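Local coordinates for germination protein (Bacillus megaterium, PDB 6O59) that forms the N-terminal domain of the A subunit of the spore germinant receptor GerK3, and probably takes part in sensing germinants, at residues A[78-83]-A[92-97]. Sequence-based numbering, arbitrary orientation.
Sequences ALELIS and VSFADN
F94 reaches from the edge strand and meets L79, E80 and S83, which lie within about one turn of helix 78-86. With CG anti to its carbonyl carbon (chi1 -72°), F94 sets out toward the helix, and the CE1 and CZ rim of its ring does most of the touching. On the buried side, the L79 and F94 side chains run alongside one another, pointing opposite ways, and CD2 of L79 lies 3.7 Å from CE1 of F94 at the ring edge. CB of S83 comes to the same rim, 3.9 Å from CZ of F94, and V92 adds a marginal contact, CG1 to CB of S83 at 4.5 Å. The S83 hydroxyl is turned back into its own helix, where OG donates to the carbonyl O of E80 at 2.7 Å. L121 of strand 120-124 also touches L79, S83 and F94. The outer side is looser: the exposed E80 folds at its second torsion (chi2 67°), which carries its carboxylate over one ring face near the rim, nearly parallel to it (planes 5° apart), with OE2 4.0 Å from CZ of F94. No hydrogen bond joins the segments; the contact is made through side chains, where helix 78-86 lies beside strand 91-95, outermost within the chain in a five-stranded sheet: a helix packed on an antiparallel sheet, as in an alpha+beta domain.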
ATOM      1  N   ALA A  78     -25.979  -7.841   8.741  1.00109.98           N
ATOM      2  CA  ALA A  78     -25.470  -7.262   7.485  1.00105.19           C
ATOM      3  C   ALA A  78     -24.228  -7.966   6.943  1.00102.24           C
ATOM      4  O   ALA A  78     -24.252  -8.407   5.798  1.00100.31           O
ATOM      5  CB  ALA A  78     -25.184  -5.778   7.655  1.00105.66           C
ATOM      6  N   LEU A  79     -23.169  -8.106   7.762  1.00 95.57           N
ATOM      7  CA  LEU A  79     -21.897  -8.719   7.362  1.00 90.72           C
ATOM      8  C   LEU A  79     -22.057 -10.200   6.989  1.00 94.32           C
ATOM      9  O   LEU A  79     -21.538 -10.617   5.950  1.00 92.18           O
ATOM     10  CB  LEU A  79     -20.865  -8.552   8.484  1.00 89.79           C
ATOM     11  CG  LEU A  79     -19.399  -8.722   8.124  1.00 90.31           C
ATOM     12  CD1 LEU A  79     -18.916  -7.584   7.251  1.00 88.38           C
ATOM     13  CD2 LEU A  79     -18.556  -8.796   9.376  1.00 91.77           C
ATOM     14  N   GLU A  80     -22.786 -10.975   7.812  1.00 93.33           N
ATOM     15  CA  GLU A  80     -23.034 -12.398   7.585  1.00 93.66           C
ATOM     16  C   GLU A  80     -23.963 -12.609   6.370  1.00 96.86           C
ATOM     17  O   GLU A  80     -23.720 -13.508   5.569  1.00 95.26           O
ATOM     18  CB  GLU A  80     -23.595 -13.064   8.855  1.00 98.56           C
ATOM     19  CG  GLU A  80     -22.546 -13.800   9.691  1.00113.31           C
ATOM     20  CD  GLU A  80     -21.439 -13.028  10.405  1.00142.16           C
ATOM     21  OE1 GLU A  80     -21.529 -11.782  10.504  1.00149.54           O
ATOM     22  OE2 GLU A  80     -20.481 -13.683  10.883  1.00128.36           O
ATOM     23  N   LEU A  81     -24.979 -11.753   6.198  1.00 94.82           N
ATOM     24  CA  LEU A  81     -25.893 -11.823   5.054  1.00 95.40           C
ATOM     25  C   LEU A  81     -25.155 -11.542   3.743  1.00 95.76           C
ATOM     26  O   LEU A  81     -25.412 -12.215   2.742  1.00 95.84           O
ATOM     27  CB  LEU A  81     -27.049 -10.820   5.234  1.00 98.29           C
ATOM     28  CG  LEU A  81     -28.445 -11.369   5.545  1.00107.25           C
ATOM     29  CD1 LEU A  81     -29.125 -11.965   4.313  1.00108.27           C
ATOM     30  CD2 LEU A  81     -28.446 -12.299   6.748  1.00111.99           C
ATOM     31  N   ILE A  82     -24.230 -10.556   3.763  1.00 88.70           N
ATOM     32  CA  ILE A  82     -23.429 -10.158   2.608  1.00 85.47           C
ATOM     33  C   ILE A  82     -22.426 -11.258   2.293  1.00 87.72           C
ATOM     34  O   ILE A  82     -22.224 -11.567   1.113  1.00 87.12           O
ATOM     35  CB  ILE A  82     -22.747  -8.772   2.840  1.00 86.91           C
ATOM     36  CG1 ILE A  82     -23.772  -7.614   2.627  1.00 89.00           C
ATOM     37  CG2 ILE A  82     -21.500  -8.583   1.958  1.00 83.29           C
ATOM     38  CD1 ILE A  82     -23.335  -6.170   3.080  1.00 93.63           C
ATOM     39  N   SER A  83     -21.822 -11.867   3.347  1.00 83.29           N
ATOM     40  CA  SER A  83     -20.820 -12.930   3.209  1.00 80.55           C
ATOM     41  C   SER A  83     -21.355 -14.124   2.406  1.00 82.60           C
ATOM     42  O   SER A  83     -20.594 -14.692   1.639  1.00 80.55           O
ATOM     43  CB  SER A  83     -20.286 -13.384   4.567  1.00 83.81           C
ATOM     44  OG  SER A  83     -21.126 -14.291   5.261  1.00 95.83           O
ATOM     45  N   VAL A  92     -13.633 -16.495   1.943  1.00 69.15           N
ATOM     46  CA  VAL A  92     -13.996 -15.582   3.009  1.00 69.59           C
ATOM     47  C   VAL A  92     -13.508 -16.049   4.370  1.00 77.96           C
ATOM     48  O   VAL A  92     -13.649 -17.213   4.745  1.00 82.26           O
ATOM     49  CB  VAL A  92     -15.515 -15.318   2.994  1.00 74.09           C
ATOM     50  CG1 VAL A  92     -16.032 -14.754   4.328  1.00 75.60           C
ATOM     51  CG2 VAL A  92     -15.882 -14.399   1.842  1.00 72.36           C
ATOM     52  N   SER A  93     -12.944 -15.111   5.111  1.00 72.66           N
ATOM     53  CA  SER A  93     -12.492 -15.319   6.473  1.00 73.29           C
ATOM     54  C   SER A  93     -12.970 -14.104   7.302  1.00 78.04           C
ATOM     55  O   SER A  93     -13.505 -13.150   6.728  1.00 77.39           O
ATOM     56  CB  SER A  93     -10.977 -15.528   6.513  1.00 74.40           C
ATOM     57  OG  SER A  93     -10.312 -14.379   7.005  1.00 85.94           O
ATOM     58  N   PHE A  94     -12.833 -14.152   8.630  1.00 75.90           N
ATOM     59  CA  PHE A  94     -13.244 -13.027   9.468  1.00 76.98           C
ATOM     60  C   PHE A  94     -12.141 -12.662  10.450  1.00 81.47           C
ATOM     61  O   PHE A  94     -11.497 -13.556  11.000  1.00 82.61           O
ATOM     62  CB  PHE A  94     -14.544 -13.346  10.210  1.00 81.42           C
ATOM     63  CG  PHE A  94     -15.773 -13.363   9.337  1.00 83.12           C
ATOM     64  CD1 PHE A  94     -16.467 -12.192   9.060  1.00 86.14           C
ATOM     65  CD2 PHE A  94     -16.260 -14.555   8.814  1.00 85.85           C
ATOM     66  CE1 PHE A  94     -17.621 -12.213   8.266  1.00 87.31           C
ATOM     67  CE2 PHE A  94     -17.413 -14.573   8.012  1.00 88.67           C
ATOM     68  CZ  PHE A  94     -18.088 -13.403   7.749  1.00 86.39           C
ATOM     69  N   ALA A  95     -11.898 -11.352  10.642  1.00 77.18           N
ATOM     70  CA  ALA A  95     -10.885 -10.830  11.571  1.00 77.41           C
ATOM     71  C   ALA A  95     -11.573 -10.041  12.703  1.00 83.64           C
ATOM     72  O   ALA A  95     -12.486  -9.266  12.411  1.00 82.48           O
ATOM     73  CB  ALA A  95      -9.891  -9.947  10.824  1.00 75.73           C
ATOM     74  N   ASP A  96     -11.151 -10.242  13.979  1.00 83.21           N
ATOM     75  CA  ASP A  96     -11.746  -9.568  15.154  1.00 86.64           C
ATOM     76  C   ASP A  96     -10.672  -8.921  16.084  1.00 91.35           C
ATOM     77  O   ASP A  96     -10.962  -8.574  17.236  1.00 92.93           O
ATOM     78  CB  ASP A  96     -12.645 -10.543  15.952  1.00 91.77           C
ATOM     79  CG  ASP A  96     -11.918 -11.656  16.681  1.00111.09           C
ATOM     80  OD1 ASP A  96     -10.851 -12.102  16.187  1.00111.74           O
ATOM     81  OD2 ASP A  96     -12.419 -12.094  17.738  1.00123.12           O
ATOM     82  N   ASN A  97      -9.447  -8.747  15.548  1.00 85.94           N
ATOM     83  CA  ASN A  97      -8.288  -8.123  16.189  1.00 86.17           C
ATOM     84  C   ASN A  97      -7.405  -7.515  15.094  1.00 86.45           C
ATOM     85  O   ASN A  97      -7.522  -7.915  13.922  1.00 83.11           O
ATOM     86  CB  ASN A  97      -7.528  -9.103  17.083  1.00 89.43           C
ATOM     87  CG  ASN A  97      -6.651 -10.084  16.361  1.00111.33           C
ATOM     88  OD1 ASN A  97      -7.118 -11.078  15.802  1.00102.43           O
ATOM     89  ND2 ASN A  97      -5.358  -9.826  16.380  1.00104.89           N
TER